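Local coordinates for protein cypemycin cysteine dehydrogenase (decarboxylating) (Streptomyces sp, PDB 6JDD) that catalyses the oxidative decarboxylation of the C-terminal cysteine of the cypemycin precursor peptide, a step in making the aminovinyl-cysteine of this linaridin, at residues Gly8-His14 with Ala86-Val92; Trp27-Leu31 with Phe170-Leu176. All blocks are in the same frame, centred on the assembly; numbering follows the deposited sequence.

Contact 1 (Gly8-His14 with Ala86-Val92); sequences GAELHVH and ASECFLV
His12, Val13 and His14 pair in parallel with Phe90, Leu91 and Val92, joining strands 10-15 and 90-95 at the middle of the six-stranded parallel sheet of this Rossmann-like flavoprotein fold. The close half is buried. Leu91 is held through both its backbone N and its backbone O, the N giving to His12 O at 2.9 Å (168° at the hydrogen) and the O receiving His14 N. On one sheet face the CB of His12 lies 3.7 Å from Phe90 CD2; the two rings are near parallel but slid apart, and Met115 of helix 111-118 packs on both. The imidazole ends turn elsewhere, His12 ND1 to Ser84 and His14 ND1 to Ser43. Toward the other face, Leu11 CB meets Cys89 SG at 3.6 Å. The end at Ala9 and Ala86 is looser and solvent-exposed, held by two carboxylates that each reach back to the opposite backbone. Glu10, extended with CG anti to its N (chi1 -170°), brings OE2 to Ala86 N; the same oxygen also takes Asn41 ND2. Glu88, whose OE1 is salt-bridged to Arg183, receives Ala9 N on OE2 at 3.0 Å, from above the carboxylate plane.

Contact 2 (Trp27-Leu31 with Phe170-Leu176); sequences WIHWL and FNLPGAL
Trp27 faces Leu172, Pro173 and Phe170 where two helices on the same side of the Rossmann-like sheet, 24-34 and 172-185, pack almost wholly through side chains. The axes of their short segments come within 12.2 Å, at 51°, a wide spacing bridged by two indoles and three leucines with no hydrogen bond across. Trp27 can be followed outward. Its CB rests 4.1 Å from Leu172 CD2, the methyl that also lies against Trp27 O. With CG anti to the carbonyl carbon (chi1 -76°), the indole is carried along the start of helix 172-185. On its pyrrole side CD1 and NE1 approach Phe170 CE2, the five-membered ring and the Phe170 ring standing at 88°. On the benzene side CE3 passes Leu172 CD2, and CZ3 reaches Pro173 CD at 4.1 Å. The same CZ3 sits over one face of the Trp30 indole, offset toward its rim. Trp26 of the second subunit meets the Trp27 ring, so this indole also takes part in the subunit interface. Replacing Trp27 by alanine would remove the indole, which would probably cost Phe170 and Pro173 a main contact on this helix and uncover a face of Trp30. Asn171, at the N-cap of helix 172-185, accepts Gly174 N on OD1 at 2.8 Å, while its ND2 gives to Pro153 O. The capping bond helps hold the first turn, which carries Leu172 and Pro173. Farther along, Leu31 and Trp30 converge on Leu176: the Leu31 and Leu176 side chains cross obliquely, CD1 to CD1, and the Trp30 ring, which stacks with Phe34, receives that same Leu176 methyl at its edge, with CZ3 to Leu176 CD1 at 4.0 Å.

The contacts lie with their centres about 12 Å apart and touch directly, contact 2 layering helices over the central strands joined in contact 1. Along the chain their segments alternate: strand 10-15, then helix 24-34, then strand 90-95, and finally helix 172-185 near the C terminus. Leu172 and Ala175 pack on Leu91, with CD1 of Leu91 and CD1 of Leu172 3.6 Å apart; Leu176 meets Leu11, and Ile28 meets Val13. One apolar core thus ties the first strand and its following helix to the last helix. FAD lies about 6 Å from the His14 side chain and about 9 Å from that of Phe170, and Trp27 meets Trp26 of the second subunit, so this region borders both cofactor and interface.

Contact 1 (Gly8-His14 with Ala86-Val92)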
loop_
_atom_site.group_PDB
_atom_site.type_symbol
_atom_site.label_atom_id
_atom_site.label_comp_id
_atom_site.label_asym_id
_atom_site.label_seq_id
_atom_site.Cartn_x
_atom_site.Cartn_y
_atom_site.Cartn_z
ATOM N N GLY A 8 -40.215 24.844 10.349
ATOM C CA GLY A 8 -39.984 24.467 8.940
ATOM C C GLY A 8 -40.079 22.964 8.707
ATOM O O GLY A 8 -40.258 22.211 9.698
ATOM N N ALA A 9 -39.897 22.558 7.437
ATOM C CA ALA A 9 -39.992 21.169 6.912
ATOM C C ALA A 9 -38.624 20.453 6.928
ATOM O O ALA A 9 -38.594 19.258 7.237
ATOM C CB ALA A 9 -40.584 21.199 5.516
ATOM N N GLU A 10 -37.549 21.195 6.698
ATOM C CA GLU A 10 -36.215 20.570 6.611
ATOM C C GLU A 10 -35.159 21.502 7.196
ATOM O O GLU A 10 -35.300 22.694 7.018
ATOM C CB GLU A 10 -35.944 20.393 5.119
ATOM C CG GLU A 10 -34.744 19.554 4.765
ATOM C CD GLU A 10 -34.828 19.059 3.340
ATOM O OE1 GLU A 10 -35.931 18.867 2.879
ATOM O OE2 GLU A 10 -33.805 18.868 2.715
ATOM N N LEU A 11 -34.219 20.970 7.974
ATOM C CA LEU A 11 -33.041 21.771 8.368
ATOM C C LEU A 11 -31.755 20.990 8.093
ATOM O O LEU A 11 -31.821 19.895 7.650
ATOM C CB LEU A 11 -33.183 22.197 9.828
ATOM C CG LEU A 11 -33.392 21.095 10.844
ATOM C CD1 LEU A 11 -32.090 20.375 11.138
ATOM C CD2 LEU A 11 -33.958 21.711 12.105
ATOM N N HIS A 12 -30.623 21.636 8.286
ATOM C CA HIS A 12 -29.273 21.090 8.077
ATOM C C HIS A 12 -28.473 21.278 9.350
ATOM O O HIS A 12 -28.526 22.379 9.917
ATOM C CB HIS A 12 -28.562 21.812 6.945
ATOM C CG HIS A 12 -27.231 21.209 6.682
ATOM N ND1 HIS A 12 -27.015 20.355 5.638
ATOM C CD2 HIS A 12 -26.070 21.299 7.350
ATOM C CE1 HIS A 12 -25.762 19.964 5.666
ATOM N NE2 HIS A 12 -25.176 20.495 6.710
ATOM N N VAL A 13 -27.780 20.225 9.764
ATOM C CA VAL A 13 -26.896 20.239 10.950
ATOM C C VAL A 13 -25.475 20.061 10.437
ATOM O O VAL A 13 -25.213 19.121 9.727
ATOM C CB VAL A 13 -27.278 19.192 12.007
ATOM C CG1 VAL A 13 -26.290 19.227 13.136
ATOM C CG2 VAL A 13 -28.678 19.407 12.557
ATOM N N HIS A 14 -24.608 21.004 10.765
ATOM C CA HIS A 14 -23.169 20.963 10.436
ATOM C C HIS A 14 -22.398 20.680 11.716
ATOM O O HIS A 14 -22.496 21.483 12.671
ATOM C CB HIS A 14 -22.740 22.260 9.759
ATOM C CG HIS A 14 -21.300 22.272 9.384
ATOM N ND1 HIS A 14 -20.746 21.297 8.574
ATOM C CD2 HIS A 14 -20.294 23.095 9.739
ATOM C CE1 HIS A 14 -19.457 21.540 8.439
ATOM N NE2 HIS A 14 -19.147 22.620 9.169
ATOM N N ALA A 86 -33.775 21.174 0.750
ATOM C CA ALA A 86 -34.723 22.270 1.054
ATOM C C ALA A 86 -34.600 22.709 2.514
ATOM O O ALA A 86 -35.633 23.127 3.069
ATOM C CB ALA A 86 -36.124 21.840 0.756
ATOM N N SER A 87 -33.406 22.642 3.113
ATOM C CA SER A 87 -33.156 23.143 4.499
ATOM C C SER A 87 -33.570 24.619 4.607
ATOM O O SER A 87 -33.211 25.426 3.708
ATOM C CB SER A 87 -31.730 22.990 4.958
ATOM O OG SER A 87 -31.297 21.671 4.802
ATOM N N GLU A 88 -34.277 24.938 5.688
ATOM C CA GLU A 88 -34.784 26.294 5.983
ATOM C C GLU A 88 -33.979 26.931 7.118
ATOM O O GLU A 88 -34.161 28.128 7.401
ATOM C CB GLU A 88 -36.262 26.208 6.364
ATOM C CG GLU A 88 -37.130 25.814 5.177
ATOM C CD GLU A 88 -38.587 25.629 5.541
ATOM O OE1 GLU A 88 -39.115 26.585 6.116
ATOM O OE2 GLU A 88 -39.159 24.529 5.289
ATOM N N CYS A 89 -33.144 26.168 7.800
ATOM C CA CYS A 89 -32.137 26.776 8.694
ATOM C C CYS A 89 -30.894 25.887 8.739
ATOM O O CYS A 89 -30.922 24.787 8.200
ATOM C CB CYS A 89 -32.754 27.053 10.053
ATOM S SG CYS A 89 -32.921 25.567 11.068
ATOM N N PHE A 90 -29.825 26.406 9.320
ATOM C CA PHE A 90 -28.497 25.757 9.395
ATOM C C PHE A 90 -27.991 25.886 10.823
ATOM O O PHE A 90 -27.905 26.992 11.318
ATOM C CB PHE A 90 -27.523 26.401 8.418
ATOM C CG PHE A 90 -27.880 26.177 6.982
ATOM C CD1 PHE A 90 -28.860 26.929 6.370
ATOM C CD2 PHE A 90 -27.265 25.176 6.260
ATOM C CE1 PHE A 90 -29.196 26.707 5.046
ATOM C CE2 PHE A 90 -27.586 24.971 4.927
ATOM C CZ PHE A 90 -28.555 25.733 4.325
ATOM N N LEU A 91 -27.771 24.758 11.477
ATOM C CA LEU A 91 -27.313 24.730 12.884
ATOM C C LEU A 91 -25.894 24.179 12.860
ATOM O O LEU A 91 -25.721 23.077 12.383
ATOM C CB LEU A 91 -28.239 23.874 13.759
ATOM C CG LEU A 91 -29.734 24.093 13.546
ATOM C CD1 LEU A 91 -30.555 23.052 14.300
ATOM C CD2 LEU A 91 -30.156 25.496 13.975
ATOM N N VAL A 92 -24.930 24.942 13.345
ATOM C CA VAL A 92 -23.542 24.459 13.546
ATOM C C VAL A 92 -23.439 23.919 14.978
ATOM O O VAL A 92 -23.417 24.689 15.914
ATOM C CB VAL A 92 -22.527 25.563 13.221
ATOM C CG1 VAL A 92 -21.106 25.028 13.215
ATOM C CG2 VAL A 92 -22.844 26.217 11.880
#

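Contact 2 (Trp27-Leu31 with Phe170-Leu176)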
loop_
_atom_site.group_PDB
_atom_site.type_symbol
_atom_site.label_atom_id
_atom_site.label_comp_id
_atom_site.label_asym_id
_atom_site.label_seq_id
_atom_site.Cartn_x
_atom_site.Cartn_y
_atom_site.Cartn_z
ATOM N N TRP A 27 -28.602 13.463 20.132
ATOM C CA TRP A 27 -29.465 14.637 19.832
ATOM C C TRP A 27 -30.178 14.512 18.482
ATOM O O TRP A 27 -31.329 14.917 18.390
ATOM C CB TRP A 27 -28.635 15.908 19.884
ATOM C CG TRP A 27 -28.371 16.293 21.290
ATOM C CD1 TRP A 27 -27.216 16.140 21.995
ATOM C CD2 TRP A 27 -29.348 16.807 22.194
ATOM N NE1 TRP A 27 -27.389 16.572 23.282
ATOM C CE2 TRP A 27 -28.694 16.994 23.430
ATOM C CE3 TRP A 27 -30.693 17.137 22.069
ATOM C CZ2 TRP A 27 -29.351 17.524 24.542
ATOM C CZ3 TRP A 27 -31.347 17.640 23.178
ATOM C CH2 TRP A 27 -30.679 17.840 24.394
ATOM N N ILE A 28 -29.517 14.027 17.440
ATOM C CA ILE A 28 -30.202 13.755 16.139
ATOM C C ILE A 28 -31.323 12.730 16.386
ATOM O O ILE A 28 -32.449 12.962 15.915
ATOM C CB ILE A 28 -29.230 13.270 15.046
ATOM C CG1 ILE A 28 -28.117 14.284 14.756
ATOM C CG2 ILE A 28 -30.003 12.893 13.777
ATOM C CD1 ILE A 28 -28.603 15.571 14.168
ATOM N N HIS A 29 -31.048 11.640 17.107
ATOM C CA HIS A 29 -32.069 10.621 17.443
ATOM C C HIS A 29 -33.233 11.302 18.171
ATOM O O HIS A 29 -34.370 11.083 17.762
ATOM C CB HIS A 29 -31.436 9.500 18.255
ATOM C CG HIS A 29 -32.428 8.474 18.690
ATOM N ND1 HIS A 29 -33.072 7.653 17.770
ATOM C CD2 HIS A 29 -32.889 8.145 19.915
ATOM C CE1 HIS A 29 -33.872 6.861 18.415
ATOM N NE2 HIS A 29 -33.779 7.139 19.728
ATOM N N TRP A 30 -32.947 12.116 19.191
ATOM C CA TRP A 30 -33.957 12.925 19.942
ATOM C C TRP A 30 -34.823 13.765 18.982
ATOM O O TRP A 30 -36.076 13.648 19.005
ATOM C CB TRP A 30 -33.287 13.820 20.996
ATOM C CG TRP A 30 -34.210 14.785 21.680
ATOM C CD1 TRP A 30 -34.900 14.572 22.841
ATOM C CD2 TRP A 30 -34.543 16.126 21.260
ATOM N NE1 TRP A 30 -35.647 15.671 23.153
ATOM C CE2 TRP A 30 -35.461 16.635 22.202
ATOM C CE3 TRP A 30 -34.166 16.938 20.185
ATOM C CZ2 TRP A 30 -35.996 17.919 22.101
ATOM C CZ3 TRP A 30 -34.709 18.197 20.072
ATOM C CH2 TRP A 30 -35.610 18.681 21.022
ATOM N N LEU A 31 -34.189 14.576 18.145
ATOM C CA LEU A 31 -34.929 15.431 17.190
ATOM C C LEU A 31 -35.780 14.563 16.246
ATOM O O LEU A 31 -36.908 14.943 15.978
ATOM C CB LEU A 31 -33.914 16.287 16.436
ATOM C CG LEU A 31 -34.493 17.258 15.412
ATOM C CD1 LEU A 31 -35.438 18.248 16.072
ATOM C CD2 LEU A 31 -33.368 17.962 14.692
ATOM N N PHE A 170 -23.806 24.750 23.360
ATOM C CA PHE A 170 -24.207 23.383 22.909
ATOM C C PHE A 170 -25.659 23.085 23.300
ATOM O O PHE A 170 -25.912 22.313 24.225
ATOM C CB PHE A 170 -23.279 22.292 23.452
ATOM C CG PHE A 170 -23.437 20.994 22.713
ATOM C CD1 PHE A 170 -23.255 20.948 21.334
ATOM C CD2 PHE A 170 -23.788 19.832 23.385
ATOM C CE1 PHE A 170 -23.397 19.759 20.647
ATOM C CE2 PHE A 170 -23.924 18.641 22.698
ATOM C CZ PHE A 170 -23.743 18.617 21.330
ATOM N N ASN A 171 -26.592 23.684 22.577
ATOM C CA ASN A 171 -27.994 23.803 23.027
ATOM C C ASN A 171 -28.891 23.665 21.801
ATOM O O ASN A 171 -29.240 24.714 21.220
ATOM C CB ASN A 171 -28.178 25.139 23.742
ATOM C CG ASN A 171 -29.605 25.378 24.182
ATOM O OD1 ASN A 171 -30.487 24.570 23.897
ATOM N ND2 ASN A 171 -29.840 26.488 24.859
ATOM N N LEU A 172 -29.283 22.443 21.439
ATOM C CA LEU A 172 -30.143 22.241 20.240
ATOM C C LEU A 172 -31.551 22.809 20.460
ATOM O O LEU A 172 -32.085 23.501 19.592
ATOM C CB LEU A 172 -30.189 20.761 19.860
ATOM C CG LEU A 172 -31.000 20.431 18.610
ATOM C CD1 LEU A 172 -30.497 21.185 17.413
ATOM C CD2 LEU A 172 -30.944 18.959 18.309
ATOM N N PRO A 173 -32.242 22.549 21.596
ATOM C CA PRO A 173 -33.584 23.129 21.774
ATOM C C PRO A 173 -33.601 24.669 21.619
ATOM O O PRO A 173 -34.429 25.205 20.855
ATOM C CB PRO A 173 -33.976 22.666 23.184
ATOM C CG PRO A 173 -33.143 21.400 23.400
ATOM C CD PRO A 173 -31.820 21.696 22.731
ATOM N N GLY A 174 -32.656 25.350 22.278
ATOM C CA GLY A 174 -32.453 26.803 22.118
ATOM C C GLY A 174 -32.170 27.178 20.672
ATOM O O GLY A 174 -32.738 28.183 20.177
ATOM N N ALA A 175 -31.325 26.411 19.992
ATOM C CA ALA A 175 -30.992 26.697 18.586
ATOM C C ALA A 175 -32.302 26.616 17.782
ATOM O O ALA A 175 -32.500 27.407 16.846
ATOM C CB ALA A 175 -29.896 25.778 18.080
ATOM N N LEU A 176 -33.175 25.676 18.097
ATOM C CA LEU A 176 -34.390 25.451 17.255
ATOM C C LEU A 176 -35.328 26.641 17.441
ATOM O O LEU A 176 -35.927 27.125 16.433
ATOM C CB LEU A 176 -35.080 24.150 17.679
ATOM C CG LEU A 176 -34.372 22.855 17.298
ATOM C CD1 LEU A 176 -34.964 21.690 18.073
ATOM C CD2 LEU A 176 -34.470 22.603 15.803
#